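Transcriptional regulator, PadR family (Enterococcus faecalis, PDB 3HHH) probably binds DNA through a winged helix-turn-helix domain and regulates transcription, as other members of the PadR family do. Local coordinates at residues G16-I21 and Y30-I35; A20-K25 and T51-L56. All blocks are in the same frame, centred on the assembly; numbering follows the deposited sequence.

How the contacts relate
Both contacts start from helix 13-24, which with helices 29-37 and 46-58 forms a three-helix bundle that, followed by the two-stranded hairpin 62-80, is consistent with a winged helix-turn-helix domain. Contact 1 comes first along the chain and joins it to helix 29-37; contact 2 joins its C-terminal end to helix 46-58. Their centres lie about 6 Å apart, and A20 and I21 belong to both. The two meet directly: I32 of contact 1 packs on I22 and L53 of contact 2, and V18 and L19 pack on L56. Together they form one continuous apolar core that packs the two later helices, probably the helix-turn-helix pair as in other PadR proteins, against helix 13-24.

Contact 1: residues G16-I21 and Y30-I35; sequences GLVLAI and YEITKI
I21 packs against both I32 and I35, which lie on one side of helix 29-37. From CB of I21 two branches diverge. A chi1 of -69° sets CG1 beside the backbone N and anti to the carbonyl carbon, which leaves CG2 anti to the N. CG2 reaches CD1 of I35 at 3.8 Å and also lies 4.2 Å from CG1 of I32, so this methyl bears on both residues. The other branch leaves through CG1, which passes 4.1 Å from CG2 of I35. Its extended end carries CD1 to helix 29-37, where it lies 3.8 Å from the carbonyl O of I32 and 3.9 Å from CG2 of the same residue. CD1 also approaches CG2 of I35 at 4.0 Å. The side chains of I21 and I35 run past each other in opposite directions, whereas I21 meets I32 at a slant. One turn earlier, V18 adds a looser touch, its CG2 standing 4.4 Å from CG2 of I32. The contact is apolar, with van der Waals packing and the burial of aliphatic surface from water. The short helix segments approach to 10.4 Å at 115° between their directions. L36, also on helix 29-37, touches I21 as well, and M105 of the second subunit packs on I21. L17 and A20 rest against W92 of the long helix 82-106.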
loop_
_atom_site.group_PDB
_atom_site.type_symbol
_atom_site.label_atom_id
_atom_site.label_comp_id
_atom_site.label_asym_id
_atom_site.label_seq_id
_atom_site.Cartn_x
_atom_site.Cartn_y
_atom_site.Cartn_z
ATOM N N GLY B 16 6.638 -1.450 6.769
ATOM C CA GLY B 16 7.042 -2.849 6.737
ATOM C C GLY B 16 8.435 -3.050 6.180
ATOM O O GLY B 16 9.214 -3.829 6.721
ATOM N N LEU B 17 8.745 -2.349 5.095
ATOM C CA LEU B 17 10.064 -2.433 4.474
ATOM C C LEU B 17 11.147 -1.834 5.366
ATOM O O LEU B 17 12.273 -2.322 5.394
ATOM C CB LEU B 17 10.065 -1.713 3.122
ATOM C CG LEU B 17 9.162 -2.281 2.027
ATOM C CD1 LEU B 17 9.330 -1.460 0.757
ATOM C CD2 LEU B 17 9.465 -3.761 1.770
ATOM N N VAL B 18 10.807 -0.767 6.082
ATOM C CA VAL B 18 11.739 -0.147 7.019
ATOM C C VAL B 18 12.075 -1.134 8.133
ATOM O O VAL B 18 13.245 -1.349 8.438
ATOM C CB VAL B 18 11.180 1.179 7.596
ATOM C CG1 VAL B 18 11.953 1.607 8.834
ATOM C CG2 VAL B 18 11.222 2.270 6.533
ATOM N N LEU B 19 11.056 -1.749 8.723
ATOM C CA LEU B 19 11.292 -2.778 9.732
ATOM C C LEU B 19 12.211 -3.860 9.161
ATOM O O LEU B 19 13.187 -4.259 9.806
ATOM C CB LEU B 19 9.975 -3.400 10.215
ATOM C CG LEU B 19 9.043 -2.535 11.069
ATOM C CD1 LEU B 19 7.850 -3.363 11.537
ATOM C CD2 LEU B 19 9.766 -1.933 12.260
ATOM N N ALA B 20 11.904 -4.301 7.940
ATOM C CA ALA B 20 12.687 -5.319 7.239
ATOM C C ALA B 20 14.165 -4.958 7.159
ATOM O O ALA B 20 15.025 -5.775 7.501
ATOM C CB ALA B 20 12.131 -5.536 5.840
ATOM N N ILE B 21 14.451 -3.735 6.713
ATOM C CA ILE B 21 15.832 -3.265 6.574
ATOM C C ILE B 21 16.566 -3.256 7.918
ATOM O O ILE B 21 17.707 -3.709 8.007
ATOM C CB ILE B 21 15.897 -1.861 5.940
ATOM C CG1 ILE B 21 15.462 -1.918 4.475
ATOM C CG2 ILE B 21 17.305 -1.295 6.025
ATOM C CD1 ILE B 21 15.111 -0.563 3.891
ATOM N N TYR B 30 19.976 7.529 6.817
ATOM C CA TYR B 30 20.617 7.669 5.507
ATOM C C TYR B 30 20.867 6.308 4.863
ATOM O O TYR B 30 20.618 6.134 3.673
ATOM C CB TYR B 30 21.936 8.447 5.613
ATOM C CG TYR B 30 22.494 8.893 4.275
ATOM C CD1 TYR B 30 23.223 8.013 3.469
ATOM C CD2 TYR B 30 22.294 10.191 3.812
ATOM C CE1 TYR B 30 23.732 8.413 2.240
ATOM C CE2 TYR B 30 22.802 10.601 2.583
ATOM C CZ TYR B 30 23.518 9.708 1.804
ATOM O OH TYR B 30 24.018 10.110 0.587
ATOM N N GLU B 31 21.376 5.361 5.650
ATOM C CA GLU B 31 21.592 3.988 5.179
ATOM C C GLU B 31 20.285 3.369 4.709
ATOM O O GLU B 31 20.228 2.780 3.633
ATOM C CB GLU B 31 22.184 3.110 6.286
ATOM C CG GLU B 31 23.695 3.161 6.409
ATOM C CD GLU B 31 24.218 2.343 7.587
ATOM O OE1 GLU B 31 23.408 1.938 8.448
ATOM O OE2 GLU B 31 25.447 2.116 7.660
ATOM N N ILE B 32 19.241 3.518 5.523
ATOM C CA ILE B 32 17.929 2.936 5.241
ATOM C C ILE B 32 17.342 3.508 3.954
ATOM O O ILE B 32 16.872 2.761 3.092
ATOM C CB ILE B 32 16.929 3.194 6.391
ATOM C CG1 ILE B 32 17.414 2.539 7.690
ATOM C CG2 ILE B 32 15.546 2.671 6.021
ATOM C CD1 ILE B 32 16.530 2.829 8.893
ATOM N N THR B 33 17.377 4.834 3.833
ATOM C CA THR B 33 16.865 5.525 2.651
ATOM C C THR B 33 17.641 5.121 1.397
ATOM O O THR B 33 17.051 4.945 0.335
ATOM C CB THR B 33 16.927 7.064 2.828
ATOM O OG1 THR B 33 16.333 7.428 4.081
ATOM C CG2 THR B 33 16.193 7.777 1.698
ATOM N N LYS B 34 18.954 4.958 1.536
ATOM C CA LYS B 34 19.826 4.615 0.410
ATOM C C LYS B 34 19.560 3.195 -0.106
ATOM O O LYS B 34 19.582 2.954 -1.316
ATOM C CB LYS B 34 21.301 4.760 0.812
ATOM C CG LYS B 34 22.248 4.925 -0.371
ATOM C CD LYS B 34 23.603 4.281 -0.115
ATOM C CE LYS B 34 24.531 4.452 -1.307
ATOM N NZ LYS B 34 23.974 3.857 -2.557
ATOM N N ILE B 35 19.320 2.264 0.818
ATOM C CA ILE B 35 18.945 0.890 0.473
ATOM C C ILE B 35 17.603 0.854 -0.257
ATOM O O ILE B 35 17.481 0.212 -1.298
ATOM C CB ILE B 35 18.855 -0.010 1.724
ATOM C CG1 ILE B 35 20.253 -0.286 2.279
ATOM C CG2 ILE B 35 18.158 -1.326 1.394
ATOM C CD1 ILE B 35 20.252 -0.993 3.615
#

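Contact 2: residues A20-K25 and T51-L56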
loop_
_atom_site.group_PDB
_atom_site.type_symbol
_atom_site.label_atom_id
_atom_site.label_comp_id
_atom_site.label_asym_id
_atom_site.label_seq_id
_atom_site.Cartn_x
_atom_site.Cartn_y
_atom_site.Cartn_z
ATOM N N ALA B 20 11.904 -4.301 7.940
ATOM C CA ALA B 20 12.687 -5.319 7.239
ATOM C C ALA B 20 14.165 -4.958 7.159
ATOM O O ALA B 20 15.025 -5.775 7.501
ATOM C CB ALA B 20 12.131 -5.536 5.840
ATOM N N ILE B 21 14.451 -3.735 6.713
ATOM C CA ILE B 21 15.832 -3.265 6.574
ATOM C C ILE B 21 16.566 -3.256 7.918
ATOM O O ILE B 21 17.707 -3.709 8.007
ATOM C CB ILE B 21 15.897 -1.861 5.940
ATOM C CG1 ILE B 21 15.462 -1.918 4.475
ATOM C CG2 ILE B 21 17.305 -1.295 6.025
ATOM C CD1 ILE B 21 15.111 -0.563 3.891
ATOM N N ILE B 22 15.905 -2.760 8.959
ATOM C CA ILE B 22 16.494 -2.713 10.301
ATOM C C ILE B 22 16.795 -4.124 10.849
ATOM O O ILE B 22 17.820 -4.333 11.512
ATOM C CB ILE B 22 15.586 -1.937 11.292
ATOM C CG1 ILE B 22 15.449 -0.462 10.873
ATOM C CG2 ILE B 22 16.142 -2.003 12.698
ATOM C CD1 ILE B 22 14.317 0.283 11.578
ATOM N N GLN B 23 15.913 -5.083 10.562
ATOM C CA GLN B 23 16.113 -6.480 10.984
ATOM C C GLN B 23 17.414 -7.064 10.441
ATOM O O GLN B 23 18.114 -7.799 11.133
ATOM C CB GLN B 23 14.959 -7.363 10.503
ATOM C CG GLN B 23 14.892 -8.730 11.192
ATOM C CD GLN B 23 14.101 -9.758 10.397
ATOM O OE1 GLN B 23 14.242 -9.862 9.177
ATOM N NE2 GLN B 23 13.269 -10.528 11.089
ATOM N N ARG B 24 17.719 -6.729 9.192
ATOM C CA ARG B 24 18.866 -7.288 8.487
ATOM C C ARG B 24 20.174 -6.742 9.054
ATOM O O ARG B 24 21.125 -7.497 9.272
ATOM C CB ARG B 24 18.769 -6.954 6.997
ATOM C CG ARG B 24 18.901 -8.149 6.068
ATOM C CD ARG B 24 19.050 -7.693 4.623
ATOM N NE ARG B 24 17.987 -6.760 4.227
ATOM C CZ ARG B 24 17.953 -6.070 3.086
ATOM N NH1 ARG B 24 18.919 -6.193 2.177
ATOM N NH2 ARG B 24 16.932 -5.253 2.847
ATOM N N LYS B 25 20.210 -5.431 9.289
ATOM C CA LYS B 25 21.412 -4.752 9.770
ATOM C C LYS B 25 21.056 -3.540 10.640
ATOM O O LYS B 25 20.121 -2.797 10.327
ATOM C CB LYS B 25 22.255 -4.292 8.576
ATOM C CG LYS B 25 23.696 -3.901 8.922
ATOM C CD LYS B 25 24.313 -3.030 7.829
ATOM C CE LYS B 25 25.807 -2.829 8.042
ATOM N NZ LYS B 25 26.434 -2.067 6.918
ATOM N N THR B 51 10.257 10.374 9.508
ATOM C CA THR B 51 8.897 10.399 10.052
ATOM C C THR B 51 8.466 9.004 10.481
ATOM O O THR B 51 7.914 8.822 11.565
ATOM C CB THR B 51 7.875 10.933 9.021
ATOM O OG1 THR B 51 8.297 12.215 8.539
ATOM C CG2 THR B 51 6.490 11.063 9.645
ATOM N N ILE B 52 8.721 8.028 9.613
ATOM C CA ILE B 52 8.406 6.630 9.896
ATOM C C ILE B 52 9.191 6.120 11.102
ATOM O O ILE B 52 8.630 5.438 11.960
ATOM C CB ILE B 52 8.682 5.729 8.664
ATOM C CG1 ILE B 52 7.622 5.981 7.585
ATOM C CG2 ILE B 52 8.699 4.254 9.057
ATOM C CD1 ILE B 52 7.942 5.341 6.253
ATOM N N LEU B 53 10.477 6.467 11.169
ATOM C CA LEU B 53 11.342 6.033 12.271
ATOM C C LEU B 53 10.891 6.595 13.623
ATOM O O LEU B 53 10.948 5.894 14.637
ATOM C CB LEU B 53 12.801 6.412 12.000
ATOM C CG LEU B 53 13.519 5.567 10.944
ATOM C CD1 LEU B 53 14.798 6.258 10.475
ATOM C CD2 LEU B 53 13.812 4.165 11.482
ATOM N N LEU B 54 10.448 7.850 13.641
ATOM C CA LEU B 54 9.856 8.429 14.850
ATOM C C LEU B 54 8.696 7.567 15.344
ATOM O O LEU B 54 8.595 7.278 16.536
ATOM C CB LEU B 54 9.373 9.868 14.605
ATOM C CG LEU B 54 10.419 10.974 14.785
ATOM C CD1 LEU B 54 9.940 12.284 14.163
ATOM C CD2 LEU B 54 10.756 11.162 16.261
ATOM N N ARG B 55 7.834 7.147 14.422
ATOM C CA ARG B 55 6.653 6.368 14.783
ATOM C C ARG B 55 7.017 4.968 15.278
ATOM O O ARG B 55 6.436 4.478 16.248
ATOM C CB ARG B 55 5.678 6.278 13.604
ATOM C CG ARG B 55 4.356 5.625 13.980
ATOM C CD ARG B 55 3.318 5.713 12.875
ATOM N NE ARG B 55 2.112 4.974 13.246
ATOM C CZ ARG B 55 1.982 3.648 13.184
ATOM N NH1 ARG B 55 2.981 2.883 12.750
ATOM N NH2 ARG B 55 0.839 3.079 13.556
ATOM N N LEU B 56 7.970 4.329 14.606
ATOM C CA LEU B 56 8.454 3.011 15.017
ATOM C C LEU B 56 8.995 3.052 16.442
ATOM O O LEU B 56 8.653 2.203 17.273
ATOM C CB LEU B 56 9.551 2.513 14.068
ATOM C CG LEU B 56 9.123 2.149 12.646
ATOM C CD1 LEU B 56 10.347 1.805 11.819
ATOM C CD2 LEU B 56 8.120 0.998 12.646
#
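I22 meets L53 and L56 through one methyl group, CD1, at the end of its longer branch. The closer of the two partners is L53, whose CD2 lies 3.9 Å from CD1 of I22; CD1 of L56 stands 4.3 Å from the same atom. L53 and L56 are three residues apart and therefore neighbours on one side of helix 46-58, so the isoleucine tip faces a pair of leucine methyls. The side chains of I22 and L53 run at a slant to each other. A chi1 of -64° sets CG1 of I22 anti to the carbonyl carbon, and the extended chi2 of 166° then projects CD1 away from its own helix. This reach matters because the backbones stay well separated: even the nearest CA atoms, those of I22 and L53, are 10.3 Å apart. On the other side, L53 starts out along the flank of its helix, and its CD2 branch brings the end of the side chain nearer to I22.

Further out, Y78 of strand 74-80 touches both I22 and L53, and L80 of the same strand also packs on I22. The helix carrying I22 ends soon afterwards, K25 being the first residue to depart from helical backbone angles. Just outside the apolar patch, Q23 is hydrogen-bonded through NE2 to OE1 of E85.

Three buried aliphatic side chains thus make the whole contact, which covers a modest 73 Å². Its chemistry is entirely van der Waals and hydrophobic, so across this interface the segments meet by shape and exclusion of water; theirs is a small share of the core packing, and the surrounding residues must contribute to holding the helices in place.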